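Local coordinates for 401aa long hypothetical glucose-1-phosphate thymidylyltransferase (Sulfolobus tokodaii, PDB 2GGO), which transfers nucleotidyl groups to sugar 1-phosphates and, as a bifunctional enzyme, takes part in the synthesis of UDP-N-acetylglucosamine and UDP-N-acetylgalactosamine, at residues A118-K123 against A158-L163; N287-S292 against S304-L309. All coordinates share one frame; numbering follows the deposited sequence.

Contact 1 of 2, residues A118-K123 against A158-L163; sequences AIIGVK and AGIYKL
Ala118 and Lys162 face each other as an antiparallel hydrogen-bonded pair, the N-to-C directions of the two short strand segments 169° apart. Ala118 N is 2.9 Å from Lys162 O, and Lys162 N 3.1 Å from Ala118 O. Next along, Ile119 and Tyr161 form a non-hydrogen-bonded pair whose side chains leave the same face of the sheet side by side. Ile119 CG1 comes within 3.2 Å of Tyr161 CD2, obliquely to the ring, and Ile119 CD1 lies 3.5 Å from Tyr161 CE2. Replacing Ile119 with alanine would probably leave this flank of the tyrosine ring without its packing partner and open a gap toward Ile188 of helix 184-194. Tyr161 OH bonds Asn157, which probably binds the sugar phosphate, as does nearby Tyr97. These are neighbouring antiparallel strands in the central mixed sheet of the GT-A-type nucleotidyltransferase domain. Ile120 N reaches Ile160 O, and beyond a corner at Gly159, Ala158 N bonds Ile120 O. Ile120 turns CG1 beside its N (chi1 -66°), which leaves CG2 anti to it, 3.8 Å from Ala158 CB, while its CD1 presses to a tight 3.5 Å against Ile160 CG2. Val122 CG1 closes on Ala158 CB at 3.7 Å.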
ATOM      1  N   ALA A 118      -4.252  25.200  -3.399  1.00 42.53           N
ATOM      2  CA  ALA A 118      -3.652  24.443  -4.510  1.00 42.24           C
ATOM      3  C   ALA A 118      -3.897  22.915  -4.416  1.00 42.29           C
ATOM      4  O   ALA A 118      -4.352  22.402  -3.396  1.00 42.17           O
ATOM      5  CB  ALA A 118      -2.147  24.761  -4.634  1.00 41.48           C
ATOM      6  N   ILE A 119      -3.562  22.207  -5.485  1.00 42.42           N
ATOM      7  CA  ILE A 119      -3.867  20.798  -5.614  1.00 43.30           C
ATOM      8  C   ILE A 119      -2.852  20.169  -6.540  1.00 43.12           C
ATOM      9  O   ILE A 119      -2.452  20.779  -7.521  1.00 42.60           O
ATOM     10  CB  ILE A 119      -5.315  20.647  -6.108  1.00 43.65           C
ATOM     11  CG1 ILE A 119      -6.216  20.267  -4.942  1.00 43.96           C
ATOM     12  CG2 ILE A 119      -5.477  19.683  -7.293  1.00 45.10           C
ATOM     13  CD1 ILE A 119      -7.575  19.907  -5.382  1.00 47.30           C
ATOM     14  N   ILE A 120      -2.385  18.970  -6.190  1.00 44.47           N
ATOM     15  CA  ILE A 120      -1.419  18.251  -7.034  1.00 44.96           C
ATOM     16  C   ILE A 120      -2.147  17.309  -7.983  1.00 45.62           C
ATOM     17  O   ILE A 120      -3.138  16.689  -7.622  1.00 46.08           O
ATOM     18  CB  ILE A 120      -0.288  17.590  -6.211  1.00 44.68           C
ATOM     19  CG1 ILE A 120       0.554  18.707  -5.576  1.00 44.67           C
ATOM     20  CG2 ILE A 120       0.602  16.705  -7.091  1.00 43.77           C
ATOM     21  CD1 ILE A 120       1.528  18.278  -4.511  1.00 45.87           C
ATOM     22  N   GLY A 121      -1.674  17.279  -9.219  1.00 46.78           N
ATOM     23  CA  GLY A 121      -2.209  16.422 -10.251  1.00 48.21           C
ATOM     24  C   GLY A 121      -1.084  15.635 -10.873  1.00 49.52           C
ATOM     25  O   GLY A 121       0.032  16.134 -11.061  1.00 49.86           O
ATOM     26  N   VAL A 122      -1.380  14.384 -11.172  1.00 51.39           N
ATOM     27  CA  VAL A 122      -0.393  13.470 -11.698  1.00 53.30           C
ATOM     28  C   VAL A 122      -0.964  12.867 -12.983  1.00 55.35           C
ATOM     29  O   VAL A 122      -2.179  12.655 -13.100  1.00 55.11           O
ATOM     30  CB  VAL A 122      -0.006  12.375 -10.630  1.00 52.96           C
ATOM     31  CG1 VAL A 122      -1.218  11.584 -10.163  1.00 52.53           C
ATOM     32  CG2 VAL A 122       1.090  11.447 -11.142  1.00 52.47           C
ATOM     33  N   LYS A 123      -0.089  12.632 -13.956  1.00 58.28           N
ATOM     34  CA  LYS A 123      -0.509  11.995 -15.198  1.00 61.41           C
ATOM     35  C   LYS A 123      -0.418  10.456 -15.129  1.00 63.32           C
ATOM     36  O   LYS A 123       0.676   9.871 -15.016  1.00 62.78           O
ATOM     37  CB  LYS A 123       0.232  12.580 -16.404  1.00 61.64           C
ATOM     38  CG  LYS A 123      -0.186  14.017 -16.781  1.00 62.43           C
ATOM     39  CD  LYS A 123       0.347  14.357 -18.164  1.00 64.52           C
ATOM     40  CE  LYS A 123       0.912  15.764 -18.240  1.00 65.67           C
ATOM     41  NZ  LYS A 123       2.301  15.742 -18.847  1.00 66.81           N
ATOM     42  N   ALA A 158      -4.118  13.807  -7.684  1.00 51.29           N
ATOM     43  CA  ALA A 158      -3.076  13.067  -6.949  1.00 49.52           C
ATOM     44  C   ALA A 158      -3.343  12.921  -5.435  1.00 48.34           C
ATOM     45  O   ALA A 158      -2.570  12.253  -4.746  1.00 48.70           O
ATOM     46  CB  ALA A 158      -1.719  13.695  -7.174  1.00 48.87           C
ATOM     47  N   GLY A 159      -4.421  13.536  -4.929  1.00 46.59           N
ATOM     48  CA  GLY A 159      -4.808  13.493  -3.510  1.00 44.05           C
ATOM     49  C   GLY A 159      -3.879  14.157  -2.499  1.00 43.22           C
ATOM     50  O   GLY A 159      -3.858  13.752  -1.331  1.00 42.12           O
ATOM     51  N   ILE A 160      -3.102  15.149  -2.951  1.00 42.11           N
ATOM     52  CA  ILE A 160      -2.301  16.060  -2.092  1.00 41.44           C
ATOM     53  C   ILE A 160      -2.813  17.522  -2.172  1.00 41.20           C
ATOM     54  O   ILE A 160      -2.692  18.194  -3.190  1.00 40.74           O
ATOM     55  CB  ILE A 160      -0.804  16.034  -2.474  1.00 41.11           C
ATOM     56  CG1 ILE A 160      -0.240  14.623  -2.304  1.00 39.75           C
ATOM     57  CG2 ILE A 160       0.004  17.062  -1.634  1.00 40.63           C
ATOM     58  CD1 ILE A 160       0.987  14.366  -3.109  1.00 38.65           C
ATOM     59  N   TYR A 161      -3.420  17.992  -1.094  1.00 41.89           N
ATOM     60  CA  TYR A 161      -4.082  19.286  -1.085  1.00 42.71           C
ATOM     61  C   TYR A 161      -3.386  20.260  -0.168  1.00 42.81           C
ATOM     62  O   TYR A 161      -2.881  19.872   0.872  1.00 42.28           O
ATOM     63  CB  TYR A 161      -5.504  19.133  -0.550  1.00 43.83           C
ATOM     64  CG  TYR A 161      -6.366  18.168  -1.306  1.00 44.83           C
ATOM     65  CD1 TYR A 161      -7.366  17.461  -0.656  1.00 47.13           C
ATOM     66  CD2 TYR A 161      -6.184  17.946  -2.675  1.00 46.57           C
ATOM     67  CE1 TYR A 161      -8.192  16.560  -1.354  1.00 48.72           C
ATOM     68  CE2 TYR A 161      -6.992  17.040  -3.388  1.00 48.25           C
ATOM     69  CZ  TYR A 161      -8.012  16.365  -2.726  1.00 48.33           C
ATOM     70  OH  TYR A 161      -8.835  15.473  -3.415  1.00 48.59           O
ATOM     71  N   LYS A 162      -3.394  21.531  -0.542  1.00 43.14           N
ATOM     72  CA  LYS A 162      -3.043  22.619   0.376  1.00 44.02           C
ATOM     73  C   LYS A 162      -4.250  23.567   0.350  1.00 45.61           C
ATOM     74  O   LYS A 162      -4.472  24.303  -0.626  1.00 45.01           O
ATOM     75  CB  LYS A 162      -1.765  23.336  -0.086  1.00 43.14           C
ATOM     76  CG  LYS A 162      -0.981  24.080   0.957  1.00 40.82           C
ATOM     77  CD  LYS A 162      -1.653  25.363   1.435  1.00 41.70           C
ATOM     78  CE  LYS A 162      -1.747  26.422   0.335  1.00 41.41           C
ATOM     79  NZ  LYS A 162      -2.322  27.757   0.748  1.00 39.52           N
ATOM     80  N   LEU A 163      -5.037  23.516   1.421  1.00 47.85           N
ATOM     81  CA  LEU A 163      -6.335  24.167   1.450  1.00 49.84           C
ATOM     82  C   LEU A 163      -6.379  25.152   2.594  1.00 52.13           C
ATOM     83  O   LEU A 163      -5.821  24.899   3.678  1.00 51.66           O
ATOM     84  CB  LEU A 163      -7.478  23.144   1.586  1.00 49.47           C
ATOM     85  CG  LEU A 163      -7.614  22.017   0.546  1.00 47.98           C
ATOM     86  CD1 LEU A 163      -8.652  21.034   0.983  1.00 46.43           C
ATOM     87  CD2 LEU A 163      -7.919  22.518  -0.853  1.00 47.93           C
TER

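Contact 2 of 2, residues N287-S292 against S304-L309; sequences NKIGAS and SKIPHL
Lys288 is gripped through its backbone by two residues of 304-309: its N bonds Ser304 O at 3.2 Å, and its O accepts Ile306 N in a nearly straight bond (172° at the hydrogen). The 2.6 Å between Ile306 N and Lys288 O is short for an amide bond and may be a little underestimated in the model. Gly290 N then reaches Ile306 O, so the parallel strands run in step, with axes 8° from parallel. On one face, Lys288 and Lys305 touch through their aliphatic parts, Lys288 CB lying 3.8 Å from Lys305 CG. Bends at chi2 and chi4 bring the end of Lys288 round toward the proline, its NZ 4.2 Å from Pro307 CB. The other face carries Ile289 and Ile306, which run alongside each other in the same direction. The chi2 of Ile289, -65°, turns its CD1 toward the neighbouring strand, where it packs 3.8 Å from Ile306 CG1. Such aligned isoleucines in successive turns are characteristic of the left-handed parallel beta-helix built by hexapeptide repeats.

Beyond Gly290 the pairing changes. Its CA comes to 3.0 Å from Pro307 O, too close to admit a side chain pointing that way. The same carbonyl accepts a bond from a water that also takes Ala291 N, bridging the strands. Pro307 CB lies over the centre of one face of the His308 ring, and farther along, a weak bond joins Leu309 N to Ala291 O, while Leu309 CD2 lies against Ser292 CB.

Strand 270-271 flanks 288-291, where Ile289 meets Ile271 and Lys288 meets Glu270; in the turn after 305-308, strand 322-323 brings Phe323 against Ile306 and Asn322 against Lys305.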
ATOM      1  N   ASN A 287      12.558 -13.036   8.627  1.00 28.19           N
ATOM      2  CA  ASN A 287      11.848 -14.026   7.856  1.00 26.26           C
ATOM      3  C   ASN A 287      12.683 -15.256   7.821  1.00 25.38           C
ATOM      4  O   ASN A 287      13.882 -15.161   7.929  1.00 26.25           O
ATOM      5  CB  ASN A 287      11.597 -13.526   6.447  1.00 25.91           C
ATOM      6  CG  ASN A 287      10.665 -12.370   6.409  1.00 22.04           C
ATOM      7  OD1 ASN A 287       9.466 -12.497   6.580  1.00 21.60           O
ATOM      8  ND2 ASN A 287      11.203 -11.208   6.185  1.00 16.80           N
ATOM      9  N   LYS A 288      12.042 -16.414   7.796  1.00 23.55           N
ATOM     10  CA  LYS A 288      12.762 -17.648   7.559  1.00 22.23           C
ATOM     11  C   LYS A 288      12.368 -18.209   6.204  1.00 20.62           C
ATOM     12  O   LYS A 288      11.155 -18.346   5.909  1.00 19.06           O
ATOM     13  CB  LYS A 288      12.606 -18.668   8.695  1.00 23.81           C
ATOM     14  CG  LYS A 288      13.430 -20.014   8.424  1.00 24.53           C
ATOM     15  CD  LYS A 288      14.206 -20.493   9.648  1.00 28.16           C
ATOM     16  CE  LYS A 288      15.266 -21.554   9.372  1.00 27.66           C
ATOM     17  NZ  LYS A 288      14.653 -22.475   8.454  1.00 31.60           N
ATOM     18  N   ILE A 289      13.392 -18.421   5.381  1.00 18.96           N
ATOM     19  CA  ILE A 289      13.328 -19.018   4.037  1.00 19.79           C
ATOM     20  C   ILE A 289      14.331 -20.167   4.091  1.00 20.07           C
ATOM     21  O   ILE A 289      15.561 -19.909   4.131  1.00 23.06           O
ATOM     22  CB  ILE A 289      13.691 -18.002   2.915  1.00 20.39           C
ATOM     23  CG1 ILE A 289      12.815 -16.755   2.953  1.00 19.88           C
ATOM     24  CG2 ILE A 289      13.606 -18.647   1.542  1.00 20.12           C
ATOM     25  CD1 ILE A 289      11.346 -16.915   2.666  1.00 21.08           C
ATOM     26  N   GLY A 290      13.814 -21.407   4.064  1.00 21.33           N
ATOM     27  CA  GLY A 290      14.548 -22.704   4.289  1.00 18.70           C
ATOM     28  C   GLY A 290      15.026 -23.439   3.080  1.00 18.95           C
ATOM     29  O   GLY A 290      15.030 -22.890   1.990  1.00 21.18           O
ATOM     30  N   ALA A 291      15.400 -24.698   3.245  1.00 18.12           N
ATOM     31  CA  ALA A 291      16.015 -25.471   2.178  1.00 15.52           C
ATOM     32  C   ALA A 291      14.966 -25.862   1.190  1.00 17.08           C
ATOM     33  O   ALA A 291      13.869 -26.307   1.602  1.00 16.78           O
ATOM     34  CB  ALA A 291      16.698 -26.692   2.733  1.00 15.34           C
ATOM     35  N   SER A 292      15.333 -25.801  -0.091  1.00 17.94           N
ATOM     36  CA  SER A 292      14.412 -26.018  -1.190  1.00 17.11           C
ATOM     37  C   SER A 292      13.217 -25.136  -1.207  1.00 17.73           C
ATOM     38  O   SER A 292      12.126 -25.618  -1.596  1.00 16.82           O
ATOM     39  CB  SER A 292      13.929 -27.470  -1.261  1.00 15.54           C
ATOM     40  OG  SER A 292      14.972 -28.428  -1.299  1.00 13.52           O
ATOM     41  N   SER A 304       7.419 -13.802   9.127  1.00 21.98           N
ATOM     42  CA  SER A 304       6.784 -14.913   8.380  1.00 20.42           C
ATOM     43  C   SER A 304       7.773 -15.947   7.957  1.00 20.56           C
ATOM     44  O   SER A 304       8.896 -15.642   7.689  1.00 18.58           O
ATOM     45  CB  SER A 304       6.037 -14.403   7.192  1.00 20.22           C
ATOM     46  OG  SER A 304       4.838 -13.801   7.673  1.00 21.79           O
ATOM     47  N   LYS A 305       7.359 -17.202   7.941  1.00 18.60           N
ATOM     48  CA  LYS A 305       8.301 -18.286   7.824  1.00 20.29           C
ATOM     49  C   LYS A 305       7.911 -19.250   6.697  1.00 19.85           C
ATOM     50  O   LYS A 305       6.807 -19.817   6.724  1.00 16.47           O
ATOM     51  CB  LYS A 305       8.300 -19.025   9.128  1.00 21.72           C
ATOM     52  CG  LYS A 305       9.187 -18.349  10.231  1.00 26.25           C
ATOM     53  CD  LYS A 305       9.482 -19.338  11.394  1.00 25.20           C
ATOM     54  CE  LYS A 305       8.575 -19.105  12.629  1.00 34.97           C
ATOM     55  NZ  LYS A 305       8.569 -20.233  13.683  1.00 34.36           N
ATOM     56  N   ILE A 306       8.802 -19.472   5.737  1.00 19.05           N
ATOM     57  CA  ILE A 306       8.546 -20.433   4.632  1.00 20.36           C
ATOM     58  C   ILE A 306       9.673 -21.433   4.687  1.00 19.64           C
ATOM     59  O   ILE A 306      10.627 -21.279   3.962  1.00 19.28           O
ATOM     60  CB  ILE A 306       8.634 -19.814   3.181  1.00 20.94           C
ATOM     61  CG1 ILE A 306       7.944 -18.486   2.975  1.00 20.24           C
ATOM     62  CG2 ILE A 306       8.050 -20.763   2.163  1.00 19.63           C
ATOM     63  CD1 ILE A 306       6.547 -18.392   3.595  1.00 16.22           C
ATOM     64  N   PRO A 307       9.602 -22.446   5.577  1.00 19.64           N
ATOM     65  CA  PRO A 307      10.880 -23.139   5.825  1.00 17.79           C
ATOM     66  C   PRO A 307      11.222 -24.352   4.971  1.00 19.09           C
ATOM     67  O   PRO A 307      12.425 -24.669   4.933  1.00 22.38           O
ATOM     68  CB  PRO A 307      10.758 -23.552   7.259  1.00 17.34           C
ATOM     69  CG  PRO A 307       9.205 -23.934   7.306  1.00 14.60           C
ATOM     70  CD  PRO A 307       8.567 -22.859   6.534  1.00 16.68           C
ATOM     71  N   HIS A 308      10.273 -24.996   4.254  1.00 16.37           N
ATOM     72  CA  HIS A 308      10.626 -26.202   3.477  1.00 14.84           C
ATOM     73  C   HIS A 308       9.878 -26.438   2.216  1.00 13.25           C
ATOM     74  O   HIS A 308       8.715 -26.372   2.293  1.00 15.15           O
ATOM     75  CB  HIS A 308      10.189 -27.477   4.256  1.00 11.70           C
ATOM     76  CG  HIS A 308      10.457 -27.454   5.725  1.00  3.98           C
ATOM     77  ND1 HIS A 308      11.699 -27.741   6.329  1.00  2.00           N
ATOM     78  CD2 HIS A 308       9.590 -27.322   6.737  1.00  2.00           C
ATOM     79  CE1 HIS A 308      11.565 -27.621   7.630  1.00  6.37           C
ATOM     80  NE2 HIS A 308      10.253 -27.526   7.902  1.00  4.11           N
ATOM     81  N   LEU A 309      10.533 -26.719   1.083  1.00 12.57           N
ATOM     82  CA  LEU A 309       9.846 -27.333  -0.063  1.00  7.55           C
ATOM     83  C   LEU A 309       8.686 -26.579  -0.623  1.00 11.63           C
ATOM     84  O   LEU A 309       7.744 -27.187  -1.149  1.00 11.19           O
ATOM     85  CB  LEU A 309       9.519 -28.773   0.248  1.00  8.94           C
ATOM     86  CG  LEU A 309      10.797 -29.637   0.495  1.00  2.00           C
ATOM     87  CD1 LEU A 309      10.535 -30.950   1.396  1.00  2.00           C
ATOM     88  CD2 LEU A 309      11.233 -30.198  -0.744  1.00  2.00           C
TER
HETATM   89  O   HOH W   1      14.797 -25.705   5.931  1.00 27.76           O

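Both strands of contact 1 precede those of contact 2 in the sequence. They share no sheet: their centres are 43 Å apart, with the middle of the molecule between them, and their nearest atoms stay about 29 Å from each other. Contact 1 joins antiparallel strands of the mixed sheet in the N-terminal nucleotidyltransferase section, close to residues that probably bind the sugar phosphate. Contact 2 joins parallel strands from successive turns of the C-terminal beta-helix, away from the nucleotide- and sugar-binding residues. The two thus represent the two halves of a bifunctional enzyme, one built on a helix-flanked sheet and the other on stacked strands.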